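Local coordinates for putative primosome component (Streptococcus pyogenes serotype M3, PDB 2QGZ), which probably acts as an ATP-binding helicase loader of the primosome, helping to place the replicative helicase on DNA, at residues F137-D142 against K153-Y158; P216-D221 against Q238-Y243. All blocks are in the same frame, centred on the assembly; numbering follows the deposited sequence.

Interaction 1: residues F137-D142 against K153-Y158; sequences FSAILD and KGLYLY
Leu155 meets the helix through a single methyl, CD2, which is directed at two side chains that are consecutive in sequence, Ala139 and Ile140. The methyl of Ala139 is directed toward the strand, and its CB lies 3.9 Å from Leu155 CD2, an ordinary van der Waals distance. Ile140 uses the far end of its longer branch: its CA–CB bond runs along the side of the interface, but CG1 carries CD1 across until it stands 3.2 Å from Leu155 CD2. That is shorter than two methyl groups normally come, and the chi1 of Ile140, -107°, lies well away from a staggered value, so the detail of this approach is doubtful. At Leu155 CD2 the directions to Ala139 CB and Ile140 CD1 make an angle of about 91°. The CG of Leu155 sits beside the backbone N and anti to the carbonyl carbon (chi1 -81°), which extends the branch toward the helix. The Leu155 and Ile140 side chains cross obliquely. No hydrogen bond joins the two segments, and the nearest CA atoms, those of Ile140 and Leu155, remain 8.2 Å apart. Contact is thus made wholly by aliphatic groups. Strand 154-158 leads into what is probably the P-loop (Walker A motif) and so would be the first core strand of a P-loop NTPase fold, with helix 131-146 preceding it in the chain. Ile140 also packs on Leu168 and Met172 of helix 165-179, which Leu157 touches as well, while Ala139 rests on Phe292 of strand 289-293. In the parallel sheet, strand 154-158 runs between strands 251-255 and 289-293, and helix 131-146 lies beside helix 165-179 over the same face.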
# COMPACT_ATOMS: atom_id res chain seq x y z
N PHE A 137 1.92 -13.38 4.32
CA PHE A 137 0.57 -13.84 3.99
C PHE A 137 -0.24 -13.95 5.28
O PHE A 137 -1.41 -13.59 5.34
CB PHE A 137 0.65 -15.20 3.30
CG PHE A 137 -0.63 -15.64 2.69
CD1 PHE A 137 -1.13 -15.02 1.55
CD2 PHE A 137 -1.34 -16.71 3.24
CE1 PHE A 137 -2.30 -15.46 0.96
CE2 PHE A 137 -2.52 -17.16 2.66
CZ PHE A 137 -3.01 -16.53 1.52
N SER A 138 0.41 -14.45 6.32
CA SER A 138 -0.21 -14.60 7.62
C SER A 138 -0.70 -13.23 8.13
O SER A 138 -1.83 -13.10 8.62
CB SER A 138 0.81 -15.22 8.59
OG SER A 138 0.33 -15.26 9.91
N ALA A 139 0.14 -12.20 7.99
CA ALA A 139 -0.23 -10.86 8.44
C ALA A 139 -1.36 -10.24 7.60
O ALA A 139 -2.20 -9.51 8.12
CB ALA A 139 0.98 -9.95 8.41
N ILE A 140 -1.37 -10.52 6.30
CA ILE A 140 -2.41 -9.99 5.44
C ILE A 140 -3.77 -10.61 5.82
O ILE A 140 -4.80 -9.94 5.76
CB ILE A 140 -2.06 -10.27 3.94
CG1 ILE A 140 -1.63 -8.97 3.27
CG2 ILE A 140 -3.23 -10.88 3.19
CD1 ILE A 140 -0.29 -8.48 3.74
N LEU A 141 -3.78 -11.87 6.23
CA LEU A 141 -5.02 -12.53 6.61
C LEU A 141 -5.53 -12.01 7.96
O LEU A 141 -6.73 -11.91 8.17
CB LEU A 141 -4.85 -14.05 6.68
CG LEU A 141 -4.51 -14.73 5.36
CD1 LEU A 141 -4.50 -16.24 5.56
CD2 LEU A 141 -5.53 -14.34 4.30
N ASP A 142 -4.61 -11.68 8.86
CA ASP A 142 -5.00 -11.15 10.16
C ASP A 142 -5.64 -9.79 9.97
O ASP A 142 -6.62 -9.45 10.63
CB ASP A 142 -3.80 -10.98 11.08
CG ASP A 142 -3.24 -12.31 11.57
OD1 ASP A 142 -4.05 -13.26 11.76
OD2 ASP A 142 -2.01 -12.39 11.76
N LYS A 153 -2.44 -1.55 12.27
CA LYS A 153 -1.34 -1.06 11.44
C LYS A 153 -1.26 -1.77 10.09
O LYS A 153 -1.62 -2.93 9.97
CB LYS A 153 -0.02 -1.24 12.18
CG LYS A 153 0.07 -0.50 13.50
CD LYS A 153 -0.24 0.99 13.33
CE LYS A 153 0.19 1.78 14.56
NZ LYS A 153 -0.21 1.10 15.83
N GLY A 154 -0.76 -1.06 9.09
CA GLY A 154 -0.62 -1.65 7.78
C GLY A 154 0.71 -2.35 7.68
O GLY A 154 1.37 -2.60 8.68
N LEU A 155 1.11 -2.68 6.46
CA LEU A 155 2.38 -3.35 6.24
C LEU A 155 3.29 -2.58 5.29
O LEU A 155 2.83 -1.92 4.37
CB LEU A 155 2.15 -4.76 5.67
CG LEU A 155 1.79 -5.91 6.61
CD1 LEU A 155 0.42 -5.69 7.23
CD2 LEU A 155 1.80 -7.20 5.81
N TYR A 156 4.59 -2.66 5.55
CA TYR A 156 5.60 -2.05 4.70
C TYR A 156 6.33 -3.27 4.13
O TYR A 156 7.13 -3.91 4.82
CB TYR A 156 6.54 -1.17 5.53
CG TYR A 156 7.68 -0.52 4.75
CD1 TYR A 156 8.86 -1.22 4.49
CD2 TYR A 156 7.58 0.80 4.30
CE1 TYR A 156 9.91 -0.62 3.80
CE2 TYR A 156 8.62 1.40 3.61
CZ TYR A 156 9.79 0.68 3.37
OH TYR A 156 10.84 1.27 2.70
N LEU A 157 6.01 -3.61 2.88
CA LEU A 157 6.61 -4.76 2.21
C LEU A 157 7.75 -4.35 1.31
O LEU A 157 7.55 -3.60 0.35
CB LEU A 157 5.58 -5.49 1.33
CG LEU A 157 4.56 -6.41 1.97
CD1 LEU A 157 3.67 -7.01 0.89
CD2 LEU A 157 5.27 -7.50 2.73
N TYR A 158 8.94 -4.86 1.57
CA TYR A 158 10.04 -4.51 0.71
C TYR A 158 10.81 -5.74 0.26
O TYR A 158 10.82 -6.77 0.94
CB TYR A 158 10.96 -3.52 1.44
CG TYR A 158 11.92 -4.14 2.41
CD1 TYR A 158 13.20 -4.52 2.00
CD2 TYR A 158 11.57 -4.36 3.74
CE1 TYR A 158 14.10 -5.09 2.88
CE2 TYR A 158 12.46 -4.93 4.63
CZ TYR A 158 13.73 -5.29 4.20
OH TYR A 158 14.62 -5.88 5.06

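Interaction 2: residues P216-D221 against Q238-Y243; sequences PVLILD and QVILQY
Leu220 overlaps the end of Leu241, methyl against methyl, with CD1 of the strand residue 4.0 Å from CD1 of the helix residue. Leu220 is directed toward the helix, its CG placed beside the backbone N by a chi1 of -59°. Leu241 sets out along the flank of the interface and turns only its CD1 branch inward; its torsions (chi1 -100°, chi2 29°) are both far from staggered values. A looser pair lies next to this one, where Leu218 CD2 stands 4.3 Å from Ile240 CG2, the methyl that branches directly from the CB of Ile240. The two pairs are joined within each segment: Leu218 CD2 is 3.8 Å from Leu220 CD2, and Ile240 CG2 is 4.4 Å from Leu241 CD1. The four side chains therefore form one buried aliphatic patch, without a hydrogen bond between the segments. Strand 217-221, helix 237-247 and strand 251-255 make up a beta-alpha-beta crossover between adjacent parallel strands, and this patch lies where the helix packs back on its first strand. The hydrophobic run of strand 217-221 ends in the acidic Asp221, consistent with a Walker B motif of the P-loop NTPases. Side chains alternate along it: Leu218 and Leu220 face helix 237-247, whereas Val217 and Ile219 pack on helix 165-179 across the sheet. Leu241 continues outward to Val285 and Leu288 of helix 281-288, and the backbones of Leu218 and Leu220 are hydrogen-bonded to Phe252 of strand 251-255.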
# COMPACT_ATOMS: atom_id res chain seq x y z
N PRO A 216 -10.55 4.42 3.20
CA PRO A 216 -10.41 3.49 4.33
C PRO A 216 -9.06 2.78 4.43
O PRO A 216 -8.51 2.64 5.52
CB PRO A 216 -11.55 2.51 4.11
CG PRO A 216 -12.59 3.38 3.45
CD PRO A 216 -11.78 4.14 2.44
N VAL A 217 -8.55 2.32 3.29
CA VAL A 217 -7.28 1.61 3.25
C VAL A 217 -6.53 2.11 2.03
O VAL A 217 -7.05 2.08 0.92
CB VAL A 217 -7.48 0.09 3.11
CG1 VAL A 217 -6.14 -0.59 2.99
CG2 VAL A 217 -8.23 -0.45 4.30
N LEU A 218 -5.30 2.55 2.24
CA LEU A 218 -4.48 3.09 1.17
C LEU A 218 -3.18 2.30 1.01
O LEU A 218 -2.48 2.01 2.00
CB LEU A 218 -4.16 4.56 1.48
CG LEU A 218 -3.24 5.26 0.48
CD1 LEU A 218 -3.92 5.36 -0.89
CD2 LEU A 218 -2.91 6.65 1.01
N ILE A 219 -2.86 1.96 -0.23
CA ILE A 219 -1.65 1.22 -0.54
C ILE A 219 -0.75 2.14 -1.37
O ILE A 219 -1.14 2.55 -2.47
CB ILE A 219 -1.94 -0.04 -1.41
CG1 ILE A 219 -3.03 -0.91 -0.77
CG2 ILE A 219 -0.64 -0.80 -1.67
CD1 ILE A 219 -2.66 -1.50 0.56
N LEU A 220 0.43 2.46 -0.87
CA LEU A 220 1.37 3.31 -1.61
C LEU A 220 2.45 2.41 -2.23
O LEU A 220 3.45 2.09 -1.59
CB LEU A 220 2.00 4.34 -0.66
CG LEU A 220 0.99 5.26 0.03
CD1 LEU A 220 1.70 6.14 1.03
CD2 LEU A 220 0.28 6.12 -1.00
N ASP A 221 2.24 2.00 -3.48
CA ASP A 221 3.17 1.13 -4.19
C ASP A 221 4.52 1.76 -4.51
O ASP A 221 4.61 2.90 -4.95
CB ASP A 221 2.52 0.60 -5.47
CG ASP A 221 3.45 -0.30 -6.27
OD1 ASP A 221 3.98 -1.28 -5.71
OD2 ASP A 221 3.64 -0.02 -7.48
N GLN A 238 4.05 13.78 3.18
CA GLN A 238 4.11 14.11 4.60
C GLN A 238 2.73 14.48 5.15
O GLN A 238 2.35 14.04 6.22
CB GLN A 238 5.10 15.26 4.81
CG GLN A 238 5.67 15.36 6.22
CD GLN A 238 4.69 15.93 7.22
OE1 GLN A 238 4.65 15.51 8.38
NE2 GLN A 238 3.89 16.90 6.78
N VAL A 239 1.98 15.28 4.40
CA VAL A 239 0.66 15.70 4.86
C VAL A 239 -0.35 14.56 4.80
O VAL A 239 -1.16 14.40 5.71
CB VAL A 239 0.14 16.90 4.04
CG1 VAL A 239 -1.16 17.43 4.67
CG2 VAL A 239 1.18 17.99 4.02
N ILE A 240 -0.31 13.77 3.72
CA ILE A 240 -1.22 12.65 3.59
C ILE A 240 -0.97 11.69 4.74
O ILE A 240 -1.91 11.24 5.39
CB ILE A 240 -1.01 11.90 2.24
CG1 ILE A 240 -1.62 12.72 1.09
CG2 ILE A 240 -1.65 10.51 2.30
CD1 ILE A 240 -1.35 12.11 -0.27
N LEU A 241 0.28 11.36 5.00
CA LEU A 241 0.60 10.44 6.08
C LEU A 241 0.17 11.03 7.42
O LEU A 241 -0.47 10.35 8.24
CB LEU A 241 2.09 10.10 6.07
CG LEU A 241 2.52 8.77 5.43
CD1 LEU A 241 1.57 8.32 4.33
CD2 LEU A 241 3.95 8.90 4.90
N GLN A 242 0.49 12.30 7.64
CA GLN A 242 0.13 12.99 8.88
C GLN A 242 -1.37 12.88 9.13
O GLN A 242 -1.81 12.52 10.21
CB GLN A 242 0.52 14.46 8.79
CG GLN A 242 0.11 15.27 9.97
CD GLN A 242 0.58 16.71 9.85
OE1 GLN A 242 0.86 17.37 10.85
NE2 GLN A 242 0.66 17.20 8.63
N TYR A 243 -2.15 13.18 8.10
CA TYR A 243 -3.60 13.10 8.21
C TYR A 243 -4.10 11.69 8.49
O TYR A 243 -5.06 11.51 9.25
CB TYR A 243 -4.23 13.64 6.93
CG TYR A 243 -5.71 13.40 6.83
CD1 TYR A 243 -6.21 12.25 6.22
CD2 TYR A 243 -6.63 14.33 7.33
CE1 TYR A 243 -7.58 12.02 6.11
CE2 TYR A 243 -8.00 14.13 7.23
CZ TYR A 243 -8.47 12.97 6.62
OH TYR A 243 -9.83 12.75 6.52

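Interactions 1 and 2 are both buried and wholly apolar, and each lays a helix on the same parallel sheet, but on opposite faces. Helix 131-146 in interaction 1 shares its face with helix 165-179, whereas helix 237-247 in interaction 2 packs on the other side, next to helix 281-288. Their centres are 16 Å apart, their nearest atoms about 7 Å, and they do not touch. In 137-142 against 153-158 one leucine methyl serves two helix residues; in 216-221 against 238-243 two leucines of the strand each meet a different helix residue. Of the strands involved, separated in the sheet by strand 251-255, the first probably leads into the Walker A loop and the second probably carries the Walker B motif.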